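Local coordinates for C381 turret protein (Sulfolobus turreted icosahedral virus, PDB 4IND) that forms the turrets of an archaeal icosahedral virus, with three jelly-roll domains in each chain and five copies of the chain in the assembly, at residues 229-234 against 294-299; 285-290 against 369-374; 94-99 against 136-141; 118-123 against 130-135. All coordinates share one frame; numbering follows the deposited sequence. Where two conformers were deposited one is given.

How the contacts relate
All four contacts are largely buried, but they serve different places in the triple jelly roll. Contact 1 joins two domains and is polar, with a phosphate between a lysine and a histidine. Contact 2 is apolar core of the last jelly roll; contacts 1 and 2, their centres about 16 Å apart, touch because strands 295-305 and 365-377 are neighbours in one sheet. Contacts 3 and 4 belong to the first jelly roll, their centres about 9 Å apart, and strands 130-134 and 138-147 follow each other in the chain. Contact 3 is purely aliphatic, whereas contact 4 adds an aromatic pair and a buried carboxylate. Contacts 2 and 3 are farthest apart, about 52 Å between centres.

Contact 1: residues 229-234 against 294-299; sequences YLKITG and GSHLRL. With 2HP (dihydrogenphosphate ion), chain B.
K231 and H296 reach toward each other across the junction of the second and third jelly rolls and meet at a dihydrogenphosphate ion. Their own touch is slight, with K231 CD 4.2 Å from H296 CE1; the anion does the joining, since no hydrogen bond runs directly between the segments. K231 NZ donates to phosphate O3 at 2.8 Å. H296 NE2 donates to O1, also at 2.8 Å, and the N-H...O angle of 164° and the in-plane position of O1 mark this as the main bond. A second one from NE2 to O2 is bent to 120° and weak.

The lysine spans the gap because every torsion from chi1 onward is close to 180°, leaving the chain fully extended. Behind the imidazole, ND1 is bonded to the carbonyl O of G378, which fixes the ring's rotation; since a carbonyl only accepts, ND1 must carry a hydrogen, and if NE2 also donates, the ring would probably be protonated. E264, E348 and I376 complete the pocket. Beyond it the backbones draw close at Y229, whose OH is held by D235 of another subunit, and there G294 CA lies 3.5 Å from Y229 O in a CA-H...O contact.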
loop_
_atom_site.group_PDB
_atom_site.type_symbol
_atom_site.label_atom_id
_atom_site.label_comp_id
_atom_site.label_asym_id
_atom_site.label_seq_id
_atom_site.Cartn_x
_atom_site.Cartn_y
_atom_site.Cartn_z
ATOM N N TYR A 229 -9.631 2.558 -21.055
ATOM C CA TYR A 229 -8.932 2.731 -19.797
ATOM C C TYR A 229 -8.903 4.207 -19.439
ATOM O O TYR A 229 -8.761 5.050 -20.314
ATOM C CB TYR A 229 -7.497 2.191 -19.921
ATOM C CG TYR A 229 -7.386 0.755 -20.378
ATOM C CD1 TYR A 229 -7.364 -0.290 -19.468
ATOM C CD2 TYR A 229 -7.275 0.443 -21.720
ATOM C CE1 TYR A 229 -7.231 -1.619 -19.893
ATOM C CE2 TYR A 229 -7.157 -0.878 -22.149
ATOM C CZ TYR A 229 -7.146 -1.898 -21.225
ATOM O OH TYR A 229 -7.032 -3.204 -21.625
ATOM N N LEU A 230 -9.018 4.516 -18.151
ATOM C CA LEU A 230 -8.931 5.888 -17.672
ATOM C C LEU A 230 -7.819 5.991 -16.671
ATOM O O LEU A 230 -7.779 5.211 -15.717
ATOM C CB LEU A 230 -10.220 6.280 -16.924
ATOM C CG LEU A 230 -11.506 6.390 -17.705
ATOM C CD1 LEU A 230 -12.647 6.802 -16.745
ATOM C CD2 LEU A 230 -11.308 7.428 -18.764
ATOM N N LYS A 231 -6.931 6.956 -16.863
ATOM C CA LYS A 231 -5.989 7.272 -15.801
ATOM C C LYS A 231 -6.562 8.370 -14.911
ATOM O O LYS A 231 -6.655 9.533 -15.309
ATOM C CB LYS A 231 -4.631 7.685 -16.348
ATOM C CG LYS A 231 -3.653 8.014 -15.205
ATOM C CD LYS A 231 -2.259 8.398 -15.682
ATOM C CE LYS A 231 -1.372 8.588 -14.457
ATOM N NZ LYS A 231 0.010 8.977 -14.798
ATOM N N ILE A 232 -6.985 7.998 -13.713
ATOM C CA ILE A 232 -7.519 8.984 -12.782
ATOM C C ILE A 232 -6.368 9.499 -11.928
ATOM O O ILE A 232 -5.912 8.816 -11.021
ATOM C CB ILE A 232 -8.601 8.374 -11.885
ATOM C CG1 ILE A 232 -9.712 7.749 -12.749
ATOM C CG2 ILE A 232 -9.170 9.437 -10.914
ATOM C CD1 ILE A 232 -10.504 8.793 -13.571
ATOM N N THR A 233 -5.874 10.683 -12.252
ATOM C CA THR A 233 -4.839 11.325 -11.438
ATOM C C THR A 233 -5.382 11.504 -10.024
ATOM O O THR A 233 -4.672 11.310 -9.037
ATOM C CB THR A 233 -4.484 12.685 -12.008
ATOM O OG1 THR A 233 -3.889 12.508 -13.294
ATOM C CG2 THR A 233 -3.514 13.435 -11.091
ATOM N N GLY A 234 -6.654 11.862 -9.936
ATOM C CA GLY A 234 -7.273 12.109 -8.645
ATOM C C GLY A 234 -7.931 13.465 -8.502
ATOM O O GLY A 234 -8.728 13.678 -7.572
ATOM N N GLY A 294 -8.301 6.181 -24.979
ATOM C CA GLY A 294 -8.175 5.383 -23.768
ATOM C C GLY A 294 -6.717 5.049 -23.492
ATOM O O GLY A 294 -6.415 4.081 -22.785
ATOM N N SER A 295 -5.806 5.840 -24.057
ATOM C CA SER A 295 -4.384 5.602 -23.824
ATOM C C SER A 295 -3.603 6.891 -23.852
ATOM O O SER A 295 -4.135 7.943 -24.208
ATOM C CB SER A 295 -3.826 4.628 -24.866
ATOM O OG SER A 295 -3.777 5.229 -26.148
ATOM N N HIS A 296 -2.328 6.815 -23.479
ATOM C CA HIS A 296 -1.433 7.961 -23.600
ATOM C C HIS A 296 -0.040 7.498 -24.019
ATOM O O HIS A 296 0.168 6.314 -24.273
ATOM C CB HIS A 296 -1.401 8.789 -22.310
ATOM C CG HIS A 296 -0.891 8.049 -21.120
ATOM N ND1 HIS A 296 -1.691 7.230 -20.346
ATOM C CD2 HIS A 296 0.334 8.026 -20.538
ATOM C CE1 HIS A 296 -0.979 6.723 -19.360
ATOM N NE2 HIS A 296 0.255 7.196 -19.447
ATOM N N LEU A 297 0.901 8.433 -24.096
ATOM C CA LEU A 297 2.232 8.138 -24.614
ATOM C C LEU A 297 3.343 8.420 -23.618
ATOM O O LEU A 297 3.169 9.157 -22.646
ATOM C CB LEU A 297 2.490 8.969 -25.876
ATOM C CG LEU A 297 1.399 8.872 -26.944
ATOM C CD1 LEU A 297 1.581 9.932 -28.024
ATOM C CD2 LEU A 297 1.407 7.484 -27.548
ATOM N N ARG A 298 4.500 7.830 -23.881
ATOM C CA ARG A 298 5.715 8.162 -23.156
ATOM C C ARG A 298 6.861 8.120 -24.174
ATOM O O ARG A 298 7.053 7.113 -24.849
ATOM C CB ARG A 298 5.950 7.145 -22.045
ATOM C CG ARG A 298 7.162 7.433 -21.216
ATOM C CD ARG A 298 7.212 6.549 -20.002
ATOM N NE ARG A 298 8.251 7.007 -19.093
ATOM C CZ ARG A 298 8.440 6.531 -17.870
ATOM N NH1 ARG A 298 7.651 5.575 -17.406
ATOM N NH2 ARG A 298 9.413 7.017 -17.110
ATOM N N LEU A 299 7.599 9.219 -24.311
ATOM C CA LEU A 299 8.665 9.292 -25.321
ATOM C C LEU A 299 9.979 8.960 -24.671
ATOM O O LEU A 299 10.290 9.493 -23.605
ATOM C CB LEU A 299 8.754 10.682 -25.944
ATOM C CG LEU A 299 7.467 11.337 -26.424
ATOM C CD1 LEU A 299 7.784 12.624 -27.179
ATOM C CD2 LEU A 299 6.679 10.380 -27.296
HETATM P P 2HP B . 1.980 6.670 -16.713
HETATM O O1 2HP B . 2.560 6.308 -18.047
HETATM O O2 2HP B . 0.565 6.176 -16.819
HETATM O O3 2HP B . 2.055 8.223 -16.515
HETATM O O4 2HP B . 2.677 5.900 -15.555
#

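Contact 2: residues 285-290 against 369-374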
loop_
_atom_site.group_PDB
_atom_site.type_symbol
_atom_site.label_atom_id
_atom_site.label_comp_id
_atom_site.label_asym_id
_atom_site.label_seq_id
_atom_site.Cartn_x
_atom_site.Cartn_y
_atom_site.Cartn_z
ATOM N N GLN A 285 3.974 18.986 -38.594
ATOM C CA GLN A 285 3.641 17.615 -38.948
ATOM C C GLN A 285 3.224 16.810 -37.729
ATOM O O GLN A 285 4.002 16.655 -36.787
ATOM C CB GLN A 285 4.850 16.953 -39.602
ATOM C CG GLN A 285 4.697 15.461 -39.828
ATOM C CD GLN A 285 3.737 15.147 -40.943
ATOM O OE1 GLN A 285 3.936 15.571 -42.081
ATOM N NE2 GLN A 285 2.684 14.406 -40.626
ATOM N N SER A 286 1.995 16.303 -37.735
ATOM C CA SER A 286 1.551 15.443 -36.643
ATOM C C SER A 286 2.301 14.130 -36.730
ATOM O O SER A 286 2.453 13.570 -37.814
ATOM C CB SER A 286 0.043 15.195 -36.716
ATOM O OG SER A 286 -0.351 14.257 -35.726
ATOM N N ILE A 287 2.781 13.646 -35.591
ATOM C CA ILE A 287 3.467 12.365 -35.557
ATOM C C ILE A 287 2.528 11.330 -34.977
ATOM O O ILE A 287 2.375 10.226 -35.515
ATOM C CB ILE A 287 4.730 12.419 -34.678
ATOM C CG1 ILE A 287 5.657 13.533 -35.157
ATOM C CG2 ILE A 287 5.443 11.078 -34.684
ATOM C CD1 ILE A 287 5.975 13.447 -36.618
ATOM N N LEU A 288 1.889 11.685 -33.868
ATOM C CA LEU A 288 0.981 10.768 -33.213
ATOM C C LEU A 288 0.001 11.536 -32.337
ATOM O O LEU A 288 0.372 12.491 -31.661
ATOM C CB LEU A 288 1.771 9.756 -32.386
ATOM C CG LEU A 288 1.031 8.501 -31.922
ATOM C CD1 LEU A 288 -0.052 8.113 -32.928
ATOM C CD2 LEU A 288 2.031 7.370 -31.731
ATOM N N ASN A 289 -1.258 11.113 -32.368
ATOM C CA ASN A 289 -2.307 11.724 -31.553
ATOM C C ASN A 289 -3.245 10.638 -31.055
ATOM O O ASN A 289 -4.009 10.071 -31.839
ATOM C CB ASN A 289 -3.082 12.774 -32.351
ATOM C CG ASN A 289 -4.142 13.474 -31.514
ATOM O OD1 ASN A 289 -4.510 13.002 -30.431
ATOM N ND2 ASN A 289 -4.635 14.602 -32.007
ATOM N N VAL A 290 -3.173 10.318 -29.763
ATOM C CA VAL A 290 -4.031 9.249 -29.224
ATOM C C VAL A 290 -5.087 9.794 -28.286
ATOM O O VAL A 290 -5.705 9.047 -27.518
ATOM C CB VAL A 290 -3.219 8.111 -28.566
ATOM C CG1 VAL A 290 -2.240 7.504 -29.583
ATOM C CG2 VAL A 290 -2.450 8.635 -27.341
ATOM N N LEU A 369 12.701 12.080 -38.914
ATOM C CA LEU A 369 12.598 11.939 -37.485
ATOM C C LEU A 369 12.450 10.458 -37.167
ATOM O O LEU A 369 11.683 9.754 -37.809
ATOM C CB LEU A 369 11.363 12.690 -36.977
ATOM C CG LEU A 369 10.967 12.460 -35.522
ATOM C CD1 LEU A 369 12.011 13.056 -34.612
ATOM C CD2 LEU A 369 9.576 13.045 -35.219
ATOM N N ILE A 370 13.209 9.979 -36.191
ATOM C CA ILE A 370 12.928 8.676 -35.619
ATOM C C ILE A 370 12.571 8.889 -34.157
ATOM O O ILE A 370 13.075 9.811 -33.497
ATOM C CB ILE A 370 14.088 7.680 -35.769
ATOM C CG1 ILE A 370 15.264 8.083 -34.894
ATOM C CG2 ILE A 370 14.538 7.567 -37.215
ATOM C CD1 ILE A 370 16.517 7.299 -35.209
ATOM N N LEU A 371 11.683 8.042 -33.664
ATOM C CA LEU A 371 11.127 8.209 -32.337
ATOM C C LEU A 371 10.871 6.826 -31.752
ATOM O O LEU A 371 10.397 5.925 -32.454
ATOM C CB LEU A 371 9.839 9.028 -32.438
ATOM C CG LEU A 371 8.995 9.216 -31.184
ATOM C CD1 LEU A 371 9.780 9.995 -30.142
ATOM C CD2 LEU A 371 7.693 9.927 -31.529
ATOM N N VAL A 372 11.250 6.641 -30.489
ATOM C CA VAL A 372 10.859 5.456 -29.748
ATOM C C VAL A 372 9.909 5.918 -28.667
ATOM O O VAL A 372 10.235 6.831 -27.906
ATOM C CB VAL A 372 12.062 4.760 -29.100
ATOM C CG1 VAL A 372 11.578 3.617 -28.228
ATOM C CG2 VAL A 372 13.011 4.249 -30.181
ATOM N N TYR A 373 8.738 5.290 -28.594
ATOM C CA TYR A 373 7.735 5.693 -27.604
ATOM C C TYR A 373 6.968 4.478 -27.135
ATOM O O TYR A 373 6.924 3.447 -27.831
ATOM C CB TYR A 373 6.764 6.706 -28.210
ATOM C CG TYR A 373 5.816 6.102 -29.219
ATOM C CD1 TYR A 373 4.576 5.615 -28.830
ATOM C CD2 TYR A 373 6.157 6.015 -30.562
ATOM C CE1 TYR A 373 3.703 5.065 -29.753
ATOM C CE2 TYR A 373 5.287 5.463 -31.492
ATOM C CZ TYR A 373 4.072 4.983 -31.074
ATOM O OH TYR A 373 3.204 4.430 -31.977
ATOM N N GLU A 374 6.361 4.594 -25.963
ATOM C CA GLU A 374 5.463 3.576 -25.468
ATOM C C GLU A 374 4.052 4.125 -25.551
ATOM O O GLU A 374 3.828 5.320 -25.339
ATOM C CB GLU A 374 5.772 3.247 -23.999
ATOM C CG GLU A 374 7.187 2.768 -23.710
ATOM C CD GLU A 374 7.434 2.544 -22.212
ATOM O OE1 GLU A 374 8.363 1.790 -21.855
ATOM O OE2 GLU A 374 6.698 3.128 -21.385
#
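I287 and L288 meet L369, L371 and Y373 across the interior of the third jelly roll, a sandwich of two antiparallel sheets. Strand 285-289 is an outer strand of one sheet and strand 369-374 an inner strand of the other. They run 16° from parallel with axes 10.2 Å apart at closest, too far for backbone pairing, so side chains fill the space. Two consecutive residues can point into it because I287 and L288 both face I352 of the adjoining strand, forming a classic beta bulge.

I287 divides its branches between two leucines. With chi1 at -56°, CG1 lies beside the backbone N and carries CD1 to 3.9 Å from L369 CD2, while CG2, set anti to that N, reaches L371 CD2 at 4.0 Å. Both leucines have CG anti to N and the same bend at chi2, and each offers its CD2 to the isoleucine.

L288 meets Y373 at about a right angle, the methyl CD2 directed at the phenol end of the ring. This approach is less certain: L288 was deposited in two conformers and its chi2 of 31° is off the staggered positions, so its very close distances are doubtful. At the start of 285-290, Q285 curls forward along its own strand, NE2 donating to S286 O at 2.9 Å with S286 O in the amide plane.

Contact 3: residues 94-99 against 136-141; sequences VTVTPF and PGLAIL
L138 sends one methyl to each of two valines of strand 94-96, and these two touches make up the close part of the contact. Its CD2 lies 4.1 Å from V94 CG2, the side chains sliding past each other in opposite directions, while its CD1 lies 4.1 Å from V96 CG2 in an oblique crossing. The leucine fork therefore spans two valines of alternate position, which a strand puts on the same side. L138 turns to do so with chi1 at -96°, away from the staggered positions. V94 answers with CG2 between its backbone N and carbonyl carbon; V96 uses the branch beside its N. All three side chains are buried, and N88 of strand 78-88 lies against both V94 and L138.

The strands belong to different parts of the first jelly-roll domain: 94-96 pairs with 108-110 in a small two-stranded sheet, whereas 138-147 runs inside a four-stranded antiparallel sheet. Their nearest CA atoms, V94 and L138, are 8.4 Å apart, so side chains alone bridge them, and the surface buried is a modest 121 Å².

Packing thins out beyond the valines. T95 points away to the exposed face of its strand, and T95 CB comes no nearer than 8.9 Å, to L138 CD1. At the turn into strand 138-147, P136 is partly exposed and P136 CD stays 6.7 Å from V94 CG1, while G137 keeps its carbonyl bonded to T89 OG1.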
loop_
_atom_site.group_PDB
_atom_site.type_symbol
_atom_site.label_atom_id
_atom_site.label_comp_id
_atom_site.label_asym_id
_atom_site.label_seq_id
_atom_site.Cartn_x
_atom_site.Cartn_y
_atom_site.Cartn_z
ATOM N N VAL A 94 -41.562 -7.981 -15.892
ATOM C CA VAL A 94 -41.646 -6.617 -15.396
ATOM C C VAL A 94 -40.303 -5.952 -15.626
ATOM O O VAL A 94 -39.307 -6.634 -15.818
ATOM C CB VAL A 94 -42.022 -6.577 -13.898
ATOM C CG1 VAL A 94 -43.369 -7.286 -13.683
ATOM C CG2 VAL A 94 -40.939 -7.216 -13.041
ATOM N N THR A 95 -40.286 -4.623 -15.620
ATOM C CA THR A 95 -39.045 -3.902 -15.847
ATOM C C THR A 95 -38.707 -3.031 -14.644
ATOM O O THR A 95 -39.587 -2.600 -13.887
ATOM C CB THR A 95 -39.080 -3.062 -17.136
ATOM O OG1 THR A 95 -39.899 -1.915 -16.929
ATOM C CG2 THR A 95 -39.636 -3.865 -18.299
ATOM N N VAL A 96 -37.420 -2.805 -14.448
ATOM C CA VAL A 96 -36.955 -1.938 -13.384
ATOM C C VAL A 96 -35.969 -0.972 -14.021
ATOM O O VAL A 96 -35.282 -1.328 -14.992
ATOM C CB VAL A 96 -36.283 -2.770 -12.275
ATOM C CG1 VAL A 96 -35.300 -1.932 -11.504
ATOM C CG2 VAL A 96 -37.338 -3.377 -11.337
ATOM N N THR A 97 -35.916 0.249 -13.499
ATOM C CA THR A 97 -34.995 1.259 -14.002
ATOM C C THR A 97 -33.944 1.576 -12.947
ATOM O O THR A 97 -34.228 2.294 -11.979
ATOM C CB THR A 97 -35.760 2.541 -14.384
ATOM O OG1 THR A 97 -36.785 2.216 -15.339
ATOM C CG2 THR A 97 -34.820 3.592 -14.971
ATOM N N PRO A 98 -32.712 1.044 -13.115
ATOM C CA PRO A 98 -31.719 1.285 -12.063
ATOM C C PRO A 98 -31.342 2.753 -11.963
ATOM O O PRO A 98 -31.419 3.484 -12.955
ATOM C CB PRO A 98 -30.523 0.398 -12.488
ATOM C CG PRO A 98 -30.704 0.172 -13.922
ATOM C CD PRO A 98 -32.203 0.131 -14.153
ATOM N N PHE A 99 -30.936 3.169 -10.765
ATOM C CA PHE A 99 -30.537 4.540 -10.489
ATOM C C PHE A 99 -29.262 4.926 -11.252
ATOM O O PHE A 99 -29.249 5.903 -11.997
ATOM C CB PHE A 99 -30.344 4.673 -8.969
ATOM C CG PHE A 99 -30.069 6.076 -8.483
ATOM C CD1 PHE A 99 -31.015 7.084 -8.644
ATOM C CD2 PHE A 99 -28.895 6.371 -7.799
ATOM C CE1 PHE A 99 -30.775 8.387 -8.155
ATOM C CE2 PHE A 99 -28.651 7.667 -7.307
ATOM C CZ PHE A 99 -29.594 8.669 -7.485
ATOM N N PRO A 136 -45.396 -3.790 -8.927
ATOM C CA PRO A 136 -46.255 -4.784 -8.273
ATOM C C PRO A 136 -45.875 -6.221 -8.625
ATOM O O PRO A 136 -45.590 -6.531 -9.792
ATOM C CB PRO A 136 -47.643 -4.456 -8.828
ATOM C CG PRO A 136 -47.574 -3.000 -9.126
ATOM C CD PRO A 136 -46.185 -2.766 -9.645
ATOM N N GLY A 137 -45.882 -7.099 -7.623
ATOM C CA GLY A 137 -45.632 -8.508 -7.880
ATOM C C GLY A 137 -44.181 -8.900 -7.641
ATOM O O GLY A 137 -43.864 -10.084 -7.605
ATOM N N LEU A 138 -43.301 -7.918 -7.474
ATOM C CA LEU A 138 -41.900 -8.231 -7.155
ATOM C C LEU A 138 -41.773 -8.497 -5.659
ATOM O O LEU A 138 -42.191 -7.684 -4.833
ATOM C CB LEU A 138 -40.979 -7.075 -7.523
ATOM C CG LEU A 138 -40.246 -7.042 -8.850
ATOM C CD1 LEU A 138 -39.081 -6.055 -8.736
ATOM C CD2 LEU A 138 -39.766 -8.440 -9.287
ATOM N N ALA A 139 -41.232 -9.654 -5.312
ATOM C CA ALA A 139 -40.839 -9.948 -3.943
ATOM C C ALA A 139 -39.418 -9.404 -3.739
ATOM O O ALA A 139 -38.555 -9.579 -4.606
ATOM C CB ALA A 139 -40.850 -11.470 -3.741
ATOM N N ILE A 140 -39.175 -8.754 -2.602
ATOM C CA ILE A 140 -37.843 -8.250 -2.290
ATOM C C ILE A 140 -37.203 -9.121 -1.218
ATOM O O ILE A 140 -37.653 -9.133 -0.077
ATOM C CB ILE A 140 -37.918 -6.797 -1.808
ATOM C CG1 ILE A 140 -38.827 -5.986 -2.734
ATOM C CG2 ILE A 140 -36.531 -6.178 -1.718
ATOM C CD1 ILE A 140 -39.248 -4.637 -2.165
ATOM N N LEU A 141 -36.147 -9.847 -1.580
ATOM C CA LEU A 141 -35.570 -10.837 -0.661
ATOM C C LEU A 141 -34.377 -10.311 0.144
ATOM O O LEU A 141 -34.239 -10.627 1.336
ATOM C CB LEU A 141 -35.153 -12.117 -1.399
ATOM C CG LEU A 141 -36.111 -12.817 -2.363
ATOM C CD1 LEU A 141 -35.716 -14.284 -2.544
ATOM C CD2 LEU A 141 -37.536 -12.707 -1.923
#

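Contact 4: residues 118-123 against 130-135; sequences IYDIFT and YYIQLP
Y130 fits against F122 and D120 inside the first jelly roll, where strands 118-123 and 130-134, from different sheets of the sandwich, run roughly antiparallel without pairing. The main bump is Y130 CB: it sits 3.6 Å from the centroid of the F122 ring and only 4° off the ring normal, a CH-pi contact over the middle of the face. Beyond CB the tyrosine ring turns an edge toward that same phenyl, making an edge-to-face pair with planes at 63° and centroids 5.6 Å apart. Both rings extend anti to their backbone N, which brings them into the gap from either strand.

Farther along, I132 CD1 fills the hollow between D120 and I118, 3.8 Å from D120 OD2 and 4.0 Å from I118 CG2. I118 in turn sets its CD1 against L134 CD2 at 4.1 Å, closing the aliphatic end of the contact.

The buried carboxylate is well supplied with donors. OD1 takes the backbone N-H of I121 and of F100, and OD2 that of F99, a set that would probably stabilise the anion. OD2 also accepts from Y130 OH at 2.7 Å, met on its anti side and 35° out of the carboxylate plane.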
loop_
_atom_site.group_PDB
_atom_site.type_symbol
_atom_site.label_atom_id
_atom_site.label_comp_id
_atom_site.label_asym_id
_atom_site.label_seq_id
_atom_site.Cartn_x
_atom_site.Cartn_y
_atom_site.Cartn_z
ATOM N N ILE A 118 -30.945 -7.424 -9.144
ATOM C CA ILE A 118 -30.873 -6.044 -9.609
ATOM C C ILE A 118 -29.545 -5.461 -9.143
ATOM O O ILE A 118 -29.299 -5.392 -7.943
ATOM C CB ILE A 118 -32.031 -5.204 -9.001
ATOM C CG1 ILE A 118 -33.389 -5.701 -9.543
ATOM C CG2 ILE A 118 -31.857 -3.732 -9.312
ATOM C CD1 ILE A 118 -34.588 -5.079 -8.842
ATOM N N TYR A 119 -28.692 -5.033 -10.076
ATOM C CA TYR A 119 -27.449 -4.362 -9.697
ATOM C C TYR A 119 -27.646 -2.875 -9.859
ATOM O O TYR A 119 -28.272 -2.426 -10.823
ATOM C CB TYR A 119 -26.278 -4.804 -10.599
ATOM C CG TYR A 119 -25.982 -6.273 -10.517
ATOM C CD1 TYR A 119 -24.945 -6.759 -9.723
ATOM C CD2 TYR A 119 -26.741 -7.178 -11.227
ATOM C CE1 TYR A 119 -24.678 -8.129 -9.651
ATOM C CE2 TYR A 119 -26.479 -8.526 -11.163
ATOM C CZ TYR A 119 -25.459 -8.999 -10.369
ATOM O OH TYR A 119 -25.239 -10.368 -10.326
ATOM N N ASP A 120 -27.088 -2.094 -8.942
ATOM C CA ASP A 120 -27.186 -0.650 -9.074
ATOM C C ASP A 120 -25.923 -0.002 -8.549
ATOM O O ASP A 120 -25.102 -0.640 -7.864
ATOM C CB ASP A 120 -28.413 -0.131 -8.316
ATOM C CG ASP A 120 -29.045 1.069 -8.988
ATOM O OD1 ASP A 120 -28.325 1.785 -9.718
ATOM O OD2 ASP A 120 -30.275 1.301 -8.815
ATOM N N ILE A 121 -25.749 1.268 -8.881
ATOM C CA ILE A 121 -24.533 1.966 -8.491
ATOM C C ILE A 121 -24.950 3.270 -7.830
ATOM O O ILE A 121 -25.858 3.959 -8.313
ATOM C CB ILE A 121 -23.647 2.230 -9.695
ATOM C CG1 ILE A 121 -23.206 0.895 -10.310
ATOM C CG2 ILE A 121 -22.439 3.082 -9.283
ATOM C CD1 ILE A 121 -22.529 1.026 -11.663
ATOM N N PHE A 122 -24.304 3.609 -6.718
ATOM C CA PHE A 122 -24.719 4.785 -5.948
ATOM C C PHE A 122 -23.507 5.465 -5.370
ATOM O O PHE A 122 -22.778 4.873 -4.577
ATOM C CB PHE A 122 -25.692 4.367 -4.839
ATOM C CG PHE A 122 -26.091 5.495 -3.894
ATOM C CD1 PHE A 122 -26.571 6.704 -4.379
ATOM C CD2 PHE A 122 -26.035 5.308 -2.533
ATOM C CE1 PHE A 122 -26.958 7.733 -3.508
ATOM C CE2 PHE A 122 -26.415 6.323 -1.643
ATOM C CZ PHE A 122 -26.885 7.534 -2.138
ATOM N N THR A 123 -23.282 6.718 -5.766
ATOM C CA THR A 123 -22.182 7.483 -5.192
ATOM C C THR A 123 -22.694 8.278 -4.014
ATOM O O THR A 123 -23.471 9.205 -4.189
ATOM C CB THR A 123 -21.579 8.459 -6.217
ATOM O OG1 THR A 123 -21.105 7.708 -7.341
ATOM C CG2 THR A 123 -20.403 9.230 -5.600
ATOM N N TYR A 130 -30.274 7.893 -2.985
ATOM C CA TYR A 130 -30.562 6.706 -3.782
ATOM C C TYR A 130 -32.066 6.536 -4.010
ATOM O O TYR A 130 -32.869 6.761 -3.108
ATOM C CB TYR A 130 -29.977 5.438 -3.123
ATOM C CG TYR A 130 -30.282 4.210 -3.952
ATOM C CD1 TYR A 130 -29.626 3.991 -5.162
ATOM C CD2 TYR A 130 -31.257 3.300 -3.560
ATOM C CE1 TYR A 130 -29.908 2.883 -5.940
ATOM C CE2 TYR A 130 -31.570 2.180 -4.350
ATOM C CZ TYR A 130 -30.880 1.977 -5.529
ATOM O OH TYR A 130 -31.167 0.883 -6.313
ATOM N N TYR A 131 -32.441 6.098 -5.202
ATOM C CA TYR A 131 -33.860 6.003 -5.578
ATOM C C TYR A 131 -34.071 4.902 -6.612
ATOM O O TYR A 131 -33.406 4.879 -7.637
ATOM C CB TYR A 131 -34.315 7.322 -6.186
ATOM C CG TYR A 131 -35.766 7.314 -6.685
ATOM C CD1 TYR A 131 -36.825 7.366 -5.804
ATOM C CD2 TYR A 131 -36.051 7.278 -8.035
ATOM C CE1 TYR A 131 -38.146 7.375 -6.265
ATOM C CE2 TYR A 131 -37.349 7.291 -8.502
ATOM C CZ TYR A 131 -38.396 7.339 -7.616
ATOM O OH TYR A 131 -39.705 7.341 -8.078
ATOM N N ILE A 132 -35.006 4.000 -6.350
ATOM C CA ILE A 132 -35.429 3.042 -7.369
ATOM C C ILE A 132 -36.887 2.645 -7.137
ATOM O O ILE A 132 -37.326 2.492 -5.997
ATOM C CB ILE A 132 -34.505 1.793 -7.404
ATOM C CG1 ILE A 132 -34.793 0.922 -8.641
ATOM C CG2 ILE A 132 -34.629 0.985 -6.122
ATOM C CD1 ILE A 132 -33.780 -0.215 -8.812
ATOM N N GLN A 133 -37.634 2.489 -8.219
ATOM C CA GLN A 133 -39.018 2.032 -8.130
ATOM C C GLN A 133 -39.091 0.539 -8.399
ATOM O O GLN A 133 -38.337 0.001 -9.218
ATOM C CB GLN A 133 -39.911 2.782 -9.124
ATOM C CG GLN A 133 -40.120 4.243 -8.811
ATOM C CD GLN A 133 -41.213 4.864 -9.668
ATOM O OE1 GLN A 133 -42.194 4.211 -10.011
ATOM N NE2 GLN A 133 -41.033 6.122 -10.039
ATOM N N LEU A 134 -40.011 -0.126 -7.707
ATOM C CA LEU A 134 -40.213 -1.560 -7.847
ATOM C C LEU A 134 -41.670 -1.814 -8.164
ATOM O O LEU A 134 -42.544 -1.375 -7.423
ATOM C CB LEU A 134 -39.821 -2.271 -6.542
ATOM C CG LEU A 134 -38.389 -2.016 -6.060
ATOM C CD1 LEU A 134 -38.171 -2.534 -4.646
ATOM C CD2 LEU A 134 -37.377 -2.610 -7.023
ATOM N N PRO A 135 -41.946 -2.532 -9.264
ATOM C CA PRO A 135 -43.330 -2.760 -9.712
ATOM C C PRO A 135 -44.057 -3.828 -8.898
ATOM O O PRO A 135 -43.422 -4.675 -8.258
ATOM C CB PRO A 135 -43.157 -3.248 -11.171
ATOM C CG PRO A 135 -41.806 -3.892 -11.172
ATOM C CD PRO A 135 -40.954 -3.074 -10.214
#